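Local structure of rhamnonate dehydratase (Gibberella zeae PH-1, 3FXG) at residues 171-176 / 207-212; 188-193 / 199-204. The protein probably dehydrates the sugar acid rhamnonate in a magnesium-dependent reaction, as a lyase of the enolase superfamily. One frame throughout, in Å; residues are numbered along the deposited sequence.

Interaction 1: 171-176 / 207-212; sequences PEPTAA and RKHREA
His209 meets both Pro173 and Pro171, its imidazole lying against the ring of the first and beside the carbonyl of the second. CD2 of His209 sits 3.4 Å from Pro173 CG and equally near Pro173 CD, and the two side chains cross at about a right angle; Pro173 CG and Pro171 O both approach the imidazole obliquely. From the same ring, NE2 of His209 donates to Pro171 O at 3.3 Å, but the N-H...O angle of 133° marks this hydrogen bond as weak. A smaller apolar touch is made where Thr174 CG2 of helix 173-179 meets Ala212 CB of helix 195-213 at 3.7 Å. The histidine is put in place by its first torsion: CG stands anti to the carbonyl carbon (chi1 -79°), which swings the ring across to the prolines, and Phe205 packs against it edge-to-face. On the partner side, Glu172 is the N-cap residue and its O accepts from Ala175 N at 3.0 Å, setting Pro173 and Thr174 in the first turn. The contact thus joins the start of helix 173-179 to the last turns of helix 195-213, with Pro173 and His209 both resting on Val186 of strand 184-187.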
ATOM      1  N   PRO A 171      15.099  -2.825 -40.177  1.00 17.16           N
ATOM      2  CA  PRO A 171      14.574  -4.126 -40.593  1.00 17.18           C
ATOM      3  C   PRO A 171      15.599  -5.226 -40.863  1.00 16.66           C
ATOM      4  O   PRO A 171      15.225  -6.383 -41.053  1.00 18.16           O
ATOM      5  CB  PRO A 171      13.775  -3.775 -41.841  1.00 16.50           C
ATOM      6  CG  PRO A 171      14.620  -2.719 -42.459  1.00 17.36           C
ATOM      7  CD  PRO A 171      14.982  -1.842 -41.269  1.00 17.58           C
ATOM      8  N   GLU A 172      16.881  -4.884 -40.874  1.00 16.37           N
ATOM      9  CA  GLU A 172      17.906  -5.887 -41.161  1.00 18.01           C
ATOM     10  C   GLU A 172      18.964  -6.045 -40.069  1.00 17.73           C
ATOM     11  O   GLU A 172      20.065  -5.510 -40.179  1.00 18.37           O
ATOM     12  CB  GLU A 172      18.597  -5.553 -42.487  1.00 19.22           C
ATOM     13  CG  GLU A 172      17.666  -5.480 -43.699  1.00 20.43           C
ATOM     14  CD  GLU A 172      17.075  -6.826 -44.079  1.00 22.70           C
ATOM     15  OE1 GLU A 172      17.670  -7.866 -43.726  1.00 23.63           O
ATOM     16  OE2 GLU A 172      16.020  -6.847 -44.748  1.00 23.33           O
ATOM     17  N   PRO A 173      18.648  -6.799 -39.006  1.00 18.16           N
ATOM     18  CA  PRO A 173      19.621  -6.991 -37.926  1.00 17.79           C
ATOM     19  C   PRO A 173      20.925  -7.665 -38.356  1.00 16.87           C
ATOM     20  O   PRO A 173      21.947  -7.491 -37.698  1.00 15.75           O
ATOM     21  CB  PRO A 173      18.839  -7.801 -36.891  1.00 17.70           C
ATOM     22  CG  PRO A 173      17.839  -8.541 -37.714  1.00 18.32           C
ATOM     23  CD  PRO A 173      17.390  -7.504 -38.710  1.00 17.16           C
ATOM     24  N   THR A 174      20.903  -8.433 -39.447  1.00 16.99           N
ATOM     25  CA  THR A 174      22.134  -9.078 -39.912  1.00 17.09           C
ATOM     26  C   THR A 174      23.107  -8.002 -40.389  1.00 16.33           C
ATOM     27  O   THR A 174      24.322  -8.162 -40.289  1.00 16.24           O
ATOM     28  CB  THR A 174      21.886 -10.084 -41.076  1.00 17.22           C
ATOM     29  OG1 THR A 174      21.171  -9.438 -42.134  1.00 18.49           O
ATOM     30  CG2 THR A 174      21.100 -11.297 -40.586  1.00 18.69           C
ATOM     31  N   ALA A 175      22.565  -6.901 -40.903  1.00 17.91           N
ATOM     32  CA  ALA A 175      23.391  -5.793 -41.376  1.00 17.58           C
ATOM     33  C   ALA A 175      23.990  -5.064 -40.176  1.00 18.27           C
ATOM     34  O   ALA A 175      25.161  -4.686 -40.185  1.00 18.37           O
ATOM     35  CB  ALA A 175      22.555  -4.834 -42.213  1.00 18.91           C
ATOM     36  N   ALA A 176      23.180  -4.872 -39.139  1.00 17.91           N
ATOM     37  CA  ALA A 176      23.649  -4.210 -37.929  1.00 16.90           C
ATOM     38  C   ALA A 176      24.824  -5.004 -37.365  1.00 17.46           C
ATOM     39  O   ALA A 176      25.865  -4.445 -37.013  1.00 17.92           O
ATOM     40  CB  ALA A 176      22.522  -4.141 -36.905  1.00 16.65           C
ATOM     41  N   ARG A 207      11.172 -14.810 -34.949  1.00 19.39           N
ATOM     42  CA  ARG A 207      11.890 -16.080 -34.990  1.00 20.66           C
ATOM     43  C   ARG A 207      12.855 -16.091 -36.173  1.00 21.02           C
ATOM     44  O   ARG A 207      13.984 -16.572 -36.063  1.00 20.34           O
ATOM     45  CB  ARG A 207      10.913 -17.247 -35.136  1.00 23.19           C
ATOM     46  CG  ARG A 207      11.577 -18.612 -35.054  1.00 27.00           C
ATOM     47  CD  ARG A 207      10.768 -19.664 -35.795  1.00 31.89           C
ATOM     48  NE  ARG A 207      10.763 -19.420 -37.237  1.00 35.62           N
ATOM     49  CZ  ARG A 207      11.836 -19.515 -38.020  1.00 36.98           C
ATOM     50  NH1 ARG A 207      13.014 -19.854 -37.508  1.00 35.47           N
ATOM     51  NH2 ARG A 207      11.733 -19.269 -39.319  1.00 37.65           N
ATOM     52  N   LYS A 208      12.398 -15.558 -37.301  1.00 21.71           N
ATOM     53  CA  LYS A 208      13.205 -15.506 -38.513  1.00 23.19           C
ATOM     54  C   LYS A 208      14.471 -14.689 -38.284  1.00 22.42           C
ATOM     55  O   LYS A 208      15.560 -15.072 -38.713  1.00 20.98           O
ATOM     56  CB  LYS A 208      12.390 -14.899 -39.659  1.00 26.41           C
ATOM     57  CG  LYS A 208      13.124 -14.870 -40.991  1.00 32.53           C
ATOM     58  CD  LYS A 208      12.227 -14.408 -42.134  1.00 36.30           C
ATOM     59  CE  LYS A 208      11.141 -15.431 -42.461  1.00 38.96           C
ATOM     60  NZ  LYS A 208      10.146 -15.612 -41.362  1.00 40.70           N
ATOM     61  N   HIS A 209      14.329 -13.561 -37.599  1.00 20.50           N
ATOM     62  CA  HIS A 209      15.478 -12.713 -37.321  1.00 20.33           C
ATOM     63  C   HIS A 209      16.438 -13.390 -36.354  1.00 19.68           C
ATOM     64  O   HIS A 209      17.653 -13.347 -36.548  1.00 20.29           O
ATOM     65  CB  HIS A 209      15.011 -11.371 -36.764  1.00 19.58           C
ATOM     66  CG  HIS A 209      14.527 -10.427 -37.819  1.00 20.14           C
ATOM     67  ND1 HIS A 209      13.315  -9.775 -37.741  1.00 21.36           N
ATOM     68  CD2 HIS A 209      15.097 -10.023 -38.979  1.00 19.90           C
ATOM     69  CE1 HIS A 209      13.160  -9.012 -38.808  1.00 19.56           C
ATOM     70  NE2 HIS A 209      14.227  -9.144 -39.575  1.00 19.71           N
ATOM     71  N   ARG A 210      15.894 -14.022 -35.319  1.00 18.87           N
ATOM     72  CA  ARG A 210      16.726 -14.717 -34.343  1.00 19.80           C
ATOM     73  C   ARG A 210      17.510 -15.813 -35.056  1.00 20.29           C
ATOM     74  O   ARG A 210      18.686 -16.037 -34.774  1.00 18.56           O
ATOM     75  CB  ARG A 210      15.859 -15.335 -33.237  1.00 18.06           C
ATOM     76  CG  ARG A 210      16.603 -16.319 -32.331  1.00 16.27           C
ATOM     77  CD  ARG A 210      17.844 -15.693 -31.714  1.00 18.42           C
ATOM     78  NE  ARG A 210      17.526 -14.673 -30.719  1.00 16.19           N
ATOM     79  CZ  ARG A 210      18.334 -13.668 -30.395  1.00 18.66           C
ATOM     80  NH1 ARG A 210      19.513 -13.541 -30.997  1.00 17.13           N
ATOM     81  NH2 ARG A 210      17.968 -12.793 -29.461  1.00 17.01           N
ATOM     82  N   GLU A 211      16.842 -16.488 -35.983  1.00 22.16           N
ATOM     83  CA  GLU A 211      17.464 -17.559 -36.749  1.00 24.46           C
ATOM     84  C   GLU A 211      18.599 -16.985 -37.594  1.00 23.45           C
ATOM     85  O   GLU A 211      19.678 -17.568 -37.684  1.00 23.62           O
ATOM     86  CB  GLU A 211      16.421 -18.219 -37.659  1.00 27.58           C
ATOM     87  CG  GLU A 211      16.925 -19.428 -38.436  1.00 35.80           C
ATOM     88  CD  GLU A 211      15.891 -19.967 -39.419  1.00 40.52           C
ATOM     89  OE1 GLU A 211      16.120 -21.057 -39.988  1.00 44.19           O
ATOM     90  OE2 GLU A 211      14.853 -19.300 -39.631  1.00 43.45           O
ATOM     91  N   ALA A 212      18.352 -15.829 -38.197  1.00 22.42           N
ATOM     92  CA  ALA A 212      19.337 -15.184 -39.056  1.00 21.37           C
ATOM     93  C   ALA A 212      20.601 -14.680 -38.362  1.00 21.61           C
ATOM     94  O   ALA A 212      21.702 -14.855 -38.883  1.00 20.68           O
ATOM     95  CB  ALA A 212      18.680 -14.040 -39.819  1.00 20.64           C
TER

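Interaction 2: 188-193 / 199-204; sequences LPFCPD and LRKNVE
The extended backbone of Phe190 passes alongside helix 195-213 with its CA 6.3 Å from that of Asn202, and both its N-H and its C=O are bound by that one side chain. Phe190 N donates to Asn202 OD1 at 3.0 Å, reaching a lone pair in the carbonyl plane. In return Asn202 ND2 donates to Phe190 O at 2.9 Å, almost straight at 175°; this donor lies above the carbonyl plane of Phe190, although the acceptor is in the plane of the amide. Two bonds to one residue fix the flip of the carboxamide, and Tyr231 OH is hydrogen-bonded to ND2 as well, so the buried amide is well satisfied. A chi1 of -86° sets Asn202 CG beside the backbone N and brings the amide up against the loop, where Leu188 CD1 packs 3.5 Å from Asn202 CG. Pro189 CG lies close to Asn202 OD1, at 3.0 Å, a tight approach. The Phe190 ring is covered on opposite faces, by Pro189 CB and by Lys201. Lys201 CE makes a CH-pi contact 3.8 Å from the ring centroid. Its NZ lies 4.1 Å from the same point, 25° off the normal, a cation-pi geometry. A bend at chi3 folds the lysine over the ring. Helix 229-238 flanks the contact, Leu188 touching Leu235, and the Leu188 side chain is about 11 Å from the bound magnesium. Asparagine pairing with both the N-H and C=O of one residue is side-chain mimicry of a backbone pair; here it ties the loop after strand 184-187 to the following helix, a beta-to-alpha connection of the enolase-superfamily barrel domain.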
ATOM      1  N   LEU A 188       8.037  -4.147 -34.827  1.00 12.82           N
ATOM      2  CA  LEU A 188       6.990  -5.164 -34.786  1.00 13.11           C
ATOM      3  C   LEU A 188       6.033  -4.846 -35.929  1.00 13.75           C
ATOM      4  O   LEU A 188       5.526  -3.732 -36.027  1.00 13.44           O
ATOM      5  CB  LEU A 188       6.244  -5.103 -33.452  1.00 14.31           C
ATOM      6  CG  LEU A 188       5.263  -6.244 -33.181  1.00 12.25           C
ATOM      7  CD1 LEU A 188       6.043  -7.511 -32.862  1.00 12.85           C
ATOM      8  CD2 LEU A 188       4.359  -5.875 -32.015  1.00 12.40           C
ATOM      9  N   PRO A 189       5.771  -5.827 -36.805  1.00 14.72           N
ATOM     10  CA  PRO A 189       4.882  -5.643 -37.954  1.00 13.98           C
ATOM     11  C   PRO A 189       3.367  -5.549 -37.772  1.00 15.34           C
ATOM     12  O   PRO A 189       2.719  -4.763 -38.464  1.00 15.04           O
ATOM     13  CB  PRO A 189       5.273  -6.804 -38.867  1.00 15.00           C
ATOM     14  CG  PRO A 189       5.588  -7.889 -37.891  1.00 13.81           C
ATOM     15  CD  PRO A 189       6.405  -7.159 -36.838  1.00 11.99           C
ATOM     16  N   PHE A 190       2.792  -6.320 -36.855  1.00 16.02           N
ATOM     17  CA  PHE A 190       1.338  -6.296 -36.705  1.00 16.89           C
ATOM     18  C   PHE A 190       0.800  -5.886 -35.338  1.00 17.70           C
ATOM     19  O   PHE A 190       1.388  -6.199 -34.305  1.00 17.67           O
ATOM     20  CB  PHE A 190       0.793  -7.664 -37.114  1.00 18.02           C
ATOM     21  CG  PHE A 190       1.344  -8.143 -38.428  1.00 20.70           C
ATOM     22  CD1 PHE A 190       0.953  -7.541 -39.621  1.00 22.02           C
ATOM     23  CD2 PHE A 190       2.323  -9.132 -38.466  1.00 20.56           C
ATOM     24  CE1 PHE A 190       1.533  -7.913 -40.835  1.00 22.79           C
ATOM     25  CE2 PHE A 190       2.909  -9.510 -39.674  1.00 22.81           C
ATOM     26  CZ  PHE A 190       2.514  -8.898 -40.858  1.00 21.92           C
ATOM     27  N   CYS A 191      -0.330  -5.180 -35.355  1.00 17.33           N
ATOM     28  CA  CYS A 191      -0.972  -4.689 -34.141  1.00 18.47           C
ATOM     29  C   CYS A 191      -1.981  -5.690 -33.573  1.00 18.60           C
ATOM     30  O   CYS A 191      -2.332  -6.670 -34.225  1.00 18.55           O
ATOM     31  CB  CYS A 191      -1.672  -3.354 -34.425  1.00 18.84           C
ATOM     32  SG  CYS A 191      -3.221  -3.500 -35.355  1.00 23.61           S
ATOM     33  N   PRO A 192      -2.459  -5.449 -32.341  1.00 19.39           N
ATOM     34  CA  PRO A 192      -3.425  -6.338 -31.687  1.00 19.75           C
ATOM     35  C   PRO A 192      -4.711  -6.601 -32.474  1.00 20.39           C
ATOM     36  O   PRO A 192      -5.293  -7.681 -32.374  1.00 18.98           O
ATOM     37  CB  PRO A 192      -3.697  -5.631 -30.359  1.00 19.48           C
ATOM     38  CG  PRO A 192      -2.390  -4.958 -30.071  1.00 19.81           C
ATOM     39  CD  PRO A 192      -2.032  -4.379 -31.420  1.00 20.32           C
ATOM     40  N   ASP A 193      -5.155  -5.620 -33.253  1.00 21.86           N
ATOM     41  CA  ASP A 193      -6.381  -5.785 -34.024  1.00 24.70           C
ATOM     42  C   ASP A 193      -6.290  -6.850 -35.111  1.00 24.99           C
ATOM     43  O   ASP A 193      -7.295  -7.192 -35.733  1.00 24.50           O
ATOM     44  CB  ASP A 193      -6.812  -4.446 -34.622  1.00 27.82           C
ATOM     45  CG  ASP A 193      -7.311  -3.481 -33.565  1.00 32.88           C
ATOM     46  OD1 ASP A 193      -8.221  -3.861 -32.798  1.00 35.48           O
ATOM     47  OD2 ASP A 193      -6.799  -2.347 -33.498  1.00 36.65           O
ATOM     48  N   LEU A 199      -0.630 -12.180 -34.275  1.00 17.82           N
ATOM     49  CA  LEU A 199       0.310 -12.551 -33.222  1.00 18.83           C
ATOM     50  C   LEU A 199       1.229 -13.660 -33.710  1.00 20.13           C
ATOM     51  O   LEU A 199       2.438 -13.618 -33.481  1.00 18.85           O
ATOM     52  CB  LEU A 199      -0.442 -12.999 -31.961  1.00 20.76           C
ATOM     53  CG  LEU A 199       0.391 -13.209 -30.689  1.00 24.17           C
ATOM     54  CD1 LEU A 199      -0.514 -13.156 -29.469  1.00 27.18           C
ATOM     55  CD2 LEU A 199       1.127 -14.531 -30.753  1.00 25.91           C
ATOM     56  N   ARG A 200       0.661 -14.656 -34.386  1.00 19.80           N
ATOM     57  CA  ARG A 200       1.480 -15.747 -34.896  1.00 21.18           C
ATOM     58  C   ARG A 200       2.484 -15.195 -35.903  1.00 19.70           C
ATOM     59  O   ARG A 200       3.644 -15.601 -35.921  1.00 20.46           O
ATOM     60  CB  ARG A 200       0.610 -16.825 -35.551  1.00 24.44           C
ATOM     61  CG  ARG A 200      -0.170 -17.681 -34.557  1.00 27.54           C
ATOM     62  CD  ARG A 200      -0.716 -18.939 -35.221  1.00 31.52           C
ATOM     63  NE  ARG A 200      -1.744 -18.644 -36.213  1.00 35.85           N
ATOM     64  CZ  ARG A 200      -3.003 -18.337 -35.918  1.00 37.50           C
ATOM     65  NH1 ARG A 200      -3.866 -18.078 -36.892  1.00 38.83           N
ATOM     66  NH2 ARG A 200      -3.402 -18.301 -34.652  1.00 38.46           N
ATOM     67  N   LYS A 201       2.036 -14.257 -36.730  1.00 18.83           N
ATOM     68  CA  LYS A 201       2.906 -13.645 -37.728  1.00 17.24           C
ATOM     69  C   LYS A 201       4.018 -12.843 -37.060  1.00 17.53           C
ATOM     70  O   LYS A 201       5.160 -12.849 -37.525  1.00 15.81           O
ATOM     71  CB  LYS A 201       2.082 -12.761 -38.665  1.00 19.44           C
ATOM     72  CG  LYS A 201       1.158 -13.574 -39.576  1.00 21.37           C
ATOM     73  CD  LYS A 201       0.054 -12.734 -40.200  1.00 25.91           C
ATOM     74  CE  LYS A 201       0.583 -11.756 -41.228  1.00 28.10           C
ATOM     75  NZ  LYS A 201      -0.531 -10.964 -41.825  1.00 30.26           N
ATOM     76  N   ASN A 202       3.691 -12.153 -35.970  1.00 15.51           N
ATOM     77  CA  ASN A 202       4.697 -11.381 -35.244  1.00 15.05           C
ATOM     78  C   ASN A 202       5.760 -12.327 -34.695  1.00 15.69           C
ATOM     79  O   ASN A 202       6.954 -12.052 -34.784  1.00 15.45           O
ATOM     80  CB  ASN A 202       4.069 -10.613 -34.076  1.00 13.87           C
ATOM     81  CG  ASN A 202       3.509  -9.269 -34.491  1.00 15.38           C
ATOM     82  OD1 ASN A 202       4.030  -8.624 -35.401  1.00 15.44           O
ATOM     83  ND2 ASN A 202       2.456  -8.826 -33.808  1.00 13.34           N
ATOM     84  N   VAL A 203       5.317 -13.443 -34.124  1.00 15.33           N
ATOM     85  CA  VAL A 203       6.237 -14.420 -33.558  1.00 16.58           C
ATOM     86  C   VAL A 203       7.155 -14.991 -34.635  1.00 17.26           C
ATOM     87  O   VAL A 203       8.367 -15.092 -34.436  1.00 17.34           O
ATOM     88  CB  VAL A 203       5.470 -15.578 -32.876  1.00 16.51           C
ATOM     89  CG1 VAL A 203       6.452 -16.647 -32.393  1.00 17.69           C
ATOM     90  CG2 VAL A 203       4.657 -15.042 -31.703  1.00 16.84           C
ATOM     91  N   GLU A 204       6.571 -15.364 -35.770  1.00 18.17           N
ATOM     92  CA  GLU A 204       7.336 -15.927 -36.881  1.00 19.71           C
ATOM     93  C   GLU A 204       8.358 -14.918 -37.391  1.00 18.16           C
ATOM     94  O   GLU A 204       9.479 -15.279 -37.748  1.00 18.40           O
ATOM     95  CB  GLU A 204       6.389 -16.335 -38.015  1.00 22.52           C
ATOM     96  CG  GLU A 204       7.081 -16.841 -39.278  1.00 27.14           C
ATOM     97  CD  GLU A 204       8.148 -17.887 -38.992  1.00 29.08           C
ATOM     98  OE1 GLU A 204       7.982 -18.676 -38.037  1.00 30.76           O
ATOM     99  OE2 GLU A 204       9.150 -17.928 -39.737  1.00 31.12           O
TER

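How the interactions relate
Both interactions use helix 195-213 and lie on the same side of the chain's centre, about 16 Å apart between centres. Interaction 2 is the buried one: it joins the helix to the loop leading into it, buries 270 Å², and includes two sound hydrogen bonds and a cation-pi contact. Interaction 1 is at the surface, buries 179 Å², and rests on proline-imidazole and methyl packing with one weak hydrogen bond; it brings the later turns of the same helix against the preceding barrel helix, 173-179. Along the chain the segments of interaction 2 fall between those of interaction 1. A local connection and a helix-to-helix contact thus meet successive parts of one helix.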